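Long-range contact in A151R (African swine fever virus Georgia 2007/1, PDB 7CMA), which is a zinc-binding non-structural viral protein, its molecular role not firmly established: residues K16-I21 against M78-I83. Residues are numbered along the deposited sequence; the frame is centred on the assembly and turned at random.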
ATOM      1  N   LYS A  16       6.668  -3.577  -9.405  1.00 42.17           N
ATOM      2  CA  LYS A  16       6.645  -2.094  -9.323  1.00 43.85           C
ATOM      3  C   LYS A  16       8.086  -1.561  -9.382  1.00 38.54           C
ATOM      4  O   LYS A  16       8.317  -0.599 -10.108  1.00 41.79           O
ATOM      5  CB  LYS A  16       5.924  -1.631  -8.055  1.00 45.53           C
ATOM      6  CG  LYS A  16       4.405  -1.741  -8.098  1.00 50.10           C
ATOM      7  CD  LYS A  16       3.688  -0.689  -7.272  1.00 60.27           C
ATOM      8  CE  LYS A  16       3.050  -1.247  -6.018  1.00 66.93           C
ATOM      9  NZ  LYS A  16       4.065  -1.755  -5.063  1.00 79.50           N
ATOM     10  N   LEU A  17       9.028  -2.221  -8.707  1.00 43.08           N
ATOM     11  CA  LEU A  17      10.444  -1.764  -8.636  1.00 37.28           C
ATOM     12  C   LEU A  17      11.112  -1.994  -9.998  1.00 40.46           C
ATOM     13  O   LEU A  17      11.703  -1.044 -10.509  1.00 41.35           O
ATOM     14  CB  LEU A  17      11.177  -2.505  -7.514  1.00 43.08           C
ATOM     15  CG  LEU A  17      12.615  -2.048  -7.253  1.00 43.82           C
ATOM     16  CD1 LEU A  17      12.715  -0.527  -7.195  1.00 36.40           C
ATOM     17  CD2 LEU A  17      13.155  -2.663  -5.970  1.00 45.29           C
ATOM     18  N   ILE A  18      10.836  -3.133 -10.641  1.00 37.77           N
ATOM     19  CA  ILE A  18      11.344  -3.433 -12.015  1.00 44.24           C
ATOM     20  C   ILE A  18      10.796  -2.384 -12.987  1.00 45.75           C
ATOM     21  O   ILE A  18      11.574  -1.909 -13.833  1.00 46.66           O
ATOM     22  CB  ILE A  18      10.986  -4.865 -12.457  1.00 42.58           C
ATOM     23  CG1 ILE A  18      11.837  -5.906 -11.726  1.00 44.93           C
ATOM     24  CG2 ILE A  18      11.095  -5.006 -13.967  1.00 45.51           C
ATOM     25  CD1 ILE A  18      11.529  -7.341 -12.110  1.00 53.18           C
ATOM     26  N   GLU A  19       9.505  -2.054 -12.887  1.00 45.45           N
ATOM     27  CA  GLU A  19       8.863  -1.046 -13.776  1.00 48.89           C
ATOM     28  C   GLU A  19       9.542   0.313 -13.558  1.00 43.77           C
ATOM     29  O   GLU A  19       9.919   0.947 -14.552  1.00 46.81           O
ATOM     30  CB  GLU A  19       7.356  -0.960 -13.513  1.00 52.66           C
ATOM     31  CG  GLU A  19       6.599  -0.164 -14.569  1.00 55.71           C
ATOM     32  CD  GLU A  19       6.393  -0.879 -15.897  1.00 71.31           C
ATOM     33  OE1 GLU A  19       6.814  -2.051 -16.013  1.00 74.06           O
ATOM     34  OE2 GLU A  19       5.846  -0.249 -16.828  1.00 73.49           O
ATOM     35  N   CYS A  20       9.754   0.693 -12.299  1.00 41.79           N
ATOM     36  CA  CYS A  20      10.475   1.938 -11.930  1.00 43.74           C
ATOM     37  C   CYS A  20      11.877   1.943 -12.559  1.00 39.21           C
ATOM     38  O   CYS A  20      12.223   2.938 -13.234  1.00 42.32           O
ATOM     39  CB  CYS A  20      10.570   2.083 -10.418  1.00 48.11           C
ATOM     40  SG  CYS A  20      11.153   3.716  -9.900  1.00 51.03           S
ATOM     41  N   ILE A  21      12.643   0.866 -12.371  1.00 39.85           N
ATOM     42  CA  ILE A  21      14.033   0.762 -12.913  1.00 39.27           C
ATOM     43  C   ILE A  21      13.971   0.818 -14.441  1.00 47.22           C
ATOM     44  O   ILE A  21      14.791   1.538 -15.035  1.00 46.94           O
ATOM     45  CB  ILE A  21      14.738  -0.511 -12.415  1.00 40.05           C
ATOM     46  CG1 ILE A  21      14.845  -0.528 -10.886  1.00 38.79           C
ATOM     47  CG2 ILE A  21      16.099  -0.663 -13.079  1.00 43.95           C
ATOM     48  CD1 ILE A  21      15.247  -1.858 -10.318  1.00 40.87           C
ATOM     49  N   MET A  78      17.453  -8.067 -13.772  1.00 49.00           N
ATOM     50  CA  MET A  78      18.821  -8.391 -13.276  1.00 53.15           C
ATOM     51  C   MET A  78      19.176  -7.458 -12.116  1.00 43.91           C
ATOM     52  O   MET A  78      19.724  -7.947 -11.107  1.00 39.60           O
ATOM     53  CB  MET A  78      19.869  -8.227 -14.383  1.00 64.63           C
ATOM     54  CG  MET A  78      19.848  -9.339 -15.415  1.00 76.80           C
ATOM     55  SD  MET A  78      20.731  -8.888 -16.936  1.00 79.44           S
ATOM     56  CE  MET A  78      20.868 -10.491 -17.726  1.00 83.31           C
ATOM     57  N   ILE A  79      18.843  -6.171 -12.238  1.00 44.97           N
ATOM     58  CA  ILE A  79      19.158  -5.148 -11.199  1.00 43.23           C
ATOM     59  C   ILE A  79      18.294  -5.408  -9.952  1.00 41.51           C
ATOM     60  O   ILE A  79      18.853  -5.359  -8.845  1.00 40.22           O
ATOM     61  CB  ILE A  79      18.990  -3.720 -11.752  1.00 41.43           C
ATOM     62  CG1 ILE A  79      20.005  -3.430 -12.861  1.00 44.40           C
ATOM     63  CG2 ILE A  79      19.077  -2.696 -10.631  1.00 49.33           C
ATOM     64  CD1 ILE A  79      19.817  -2.096 -13.538  1.00 47.62           C
ATOM     65  N   TYR A  80      17.018  -5.783 -10.127  1.00 37.61           N
ATOM     66  CA  TYR A  80      16.130  -6.142  -8.985  1.00 42.34           C
ATOM     67  C   TYR A  80      16.677  -7.385  -8.268  1.00 37.04           C
ATOM     68  O   TYR A  80      16.662  -7.417  -7.033  1.00 44.50           O
ATOM     69  CB  TYR A  80      14.693  -6.408  -9.438  1.00 43.57           C
ATOM     70  CG  TYR A  80      13.841  -7.077  -8.388  1.00 43.66           C
ATOM     71  CD1 TYR A  80      13.251  -6.340  -7.374  1.00 48.93           C
ATOM     72  CD2 TYR A  80      13.719  -8.459  -8.335  1.00 46.18           C
ATOM     73  CE1 TYR A  80      12.526  -6.949  -6.362  1.00 47.67           C
ATOM     74  CE2 TYR A  80      12.961  -9.081  -7.354  1.00 48.76           C
ATOM     75  CZ  TYR A  80      12.380  -8.324  -6.354  1.00 46.84           C
ATOM     76  OH  TYR A  80      11.646  -8.932  -5.376  1.00 62.62           O
ATOM     77  N   ASN A  81      17.124  -8.384  -9.031  1.00 42.55           N
ATOM     78  CA  ASN A  81      17.624  -9.669  -8.469  1.00 48.86           C
ATOM     79  C   ASN A  81      18.870  -9.395  -7.616  1.00 44.12           C
ATOM     80  O   ASN A  81      18.932  -9.925  -6.492  1.00 53.56           O
ATOM     81  CB  ASN A  81      17.876 -10.705  -9.566  1.00 51.43           C
ATOM     82  CG  ASN A  81      16.594 -11.319 -10.092  1.00 57.37           C
ATOM     83  OD1 ASN A  81      15.561 -11.287  -9.425  1.00 56.29           O
ATOM     84  ND2 ASN A  81      16.641 -11.853 -11.299  1.00 62.61           N
ATOM     85  N   TRP A  82      19.684  -8.416  -8.022  1.00 44.52           N
ATOM     86  CA  TRP A  82      20.871  -7.940  -7.260  1.00 41.62           C
ATOM     87  C   TRP A  82      20.416  -7.239  -5.972  1.00 39.96           C
ATOM     88  O   TRP A  82      21.015  -7.494  -4.912  1.00 39.58           O
ATOM     89  CB  TRP A  82      21.738  -7.028  -8.136  1.00 40.91           C
ATOM     90  CG  TRP A  82      22.842  -6.327  -7.406  1.00 43.41           C
ATOM     91  CD1 TRP A  82      24.062  -6.840  -7.072  1.00 46.23           C
ATOM     92  CD2 TRP A  82      22.891  -4.930  -7.056  1.00 43.87           C
ATOM     93  NE1 TRP A  82      24.830  -5.884  -6.465  1.00 40.48           N
ATOM     94  CE2 TRP A  82      24.150  -4.695  -6.464  1.00 41.39           C
ATOM     95  CE3 TRP A  82      21.977  -3.876  -7.129  1.00 46.65           C
ATOM     96  CZ2 TRP A  82      24.516  -3.445  -5.962  1.00 41.49           C
ATOM     97  CZ3 TRP A  82      22.345  -2.639  -6.651  1.00 44.49           C
ATOM     98  CH2 TRP A  82      23.589  -2.434  -6.056  1.00 41.50           C
ATOM     99  N   ILE A  83      19.412  -6.362  -6.068  1.00 46.29           N
ATOM    100  CA  ILE A  83      18.912  -5.573  -4.903  1.00 41.95           C
ATOM    101  C   ILE A  83      18.369  -6.542  -3.848  1.00 39.89           C
ATOM    102  O   ILE A  83      18.755  -6.409  -2.677  1.00 39.54           O
ATOM    103  CB  ILE A  83      17.848  -4.546  -5.331  1.00 44.67           C
ATOM    104  CG1 ILE A  83      18.473  -3.340  -6.045  1.00 46.44           C
ATOM    105  CG2 ILE A  83      17.013  -4.119  -4.132  1.00 42.29           C
ATOM    106  CD1 ILE A  83      17.473  -2.500  -6.817  1.00 51.68           C
TER
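Two helices that pack beside the five-stranded antiparallel sheet, 3-28 and 72-84, meet here in a buried helix-helix interface with no hydrogen bond between residues 16-21 and 78-83. Their local axes come within 9.7 Å and run closer to antiparallel than parallel, with 127° between their directions. Leu17, Ile18 and Ile21, spaced i, i+1 and i+4, confront Ile79, Tyr80 and Ile83 in the same spacing, so each helix offers one apolar stripe to the other. Branched aliphatic side chains suit such a buried seam. The backbones draw nearest at Ile18 and Tyr80, whose CA atoms are 6.3 Å apart; there Ile18 CG1 presses on Tyr80 CB at 3.7 Å. Tyr80 holds its CG anti to the backbone N (chi1 167°), which carries the ring toward the N-terminal end of helix 3-28, to Leu17. The leucine meets it at the edge, near the ring plane, CD2 lying 3.9 Å from Tyr80 CD1. The ring's length lets it reach Leu17, whereas Ile18 meets the side chain at its root, CB and CG. With its two branches Ile21 touches Ile79 at two points: CG2 lies against Ile79 CD1 at 4.0 Å, while CD1 approaches Ile79 CG2. Around this group, Ile31 and Ile92 of the sheet touch Ile21, and Ile92 also touches Ile79, joining the helix pair to the strands. Beyond the apolar stripe, Glu19 forms a salt bridge with Lys73, a polar tie between the same two helices, and packs on Ile5 of the second subunit. Ile83 and Ile21 reach toward each other, their CD1 methyls ending 4.2 Å apart.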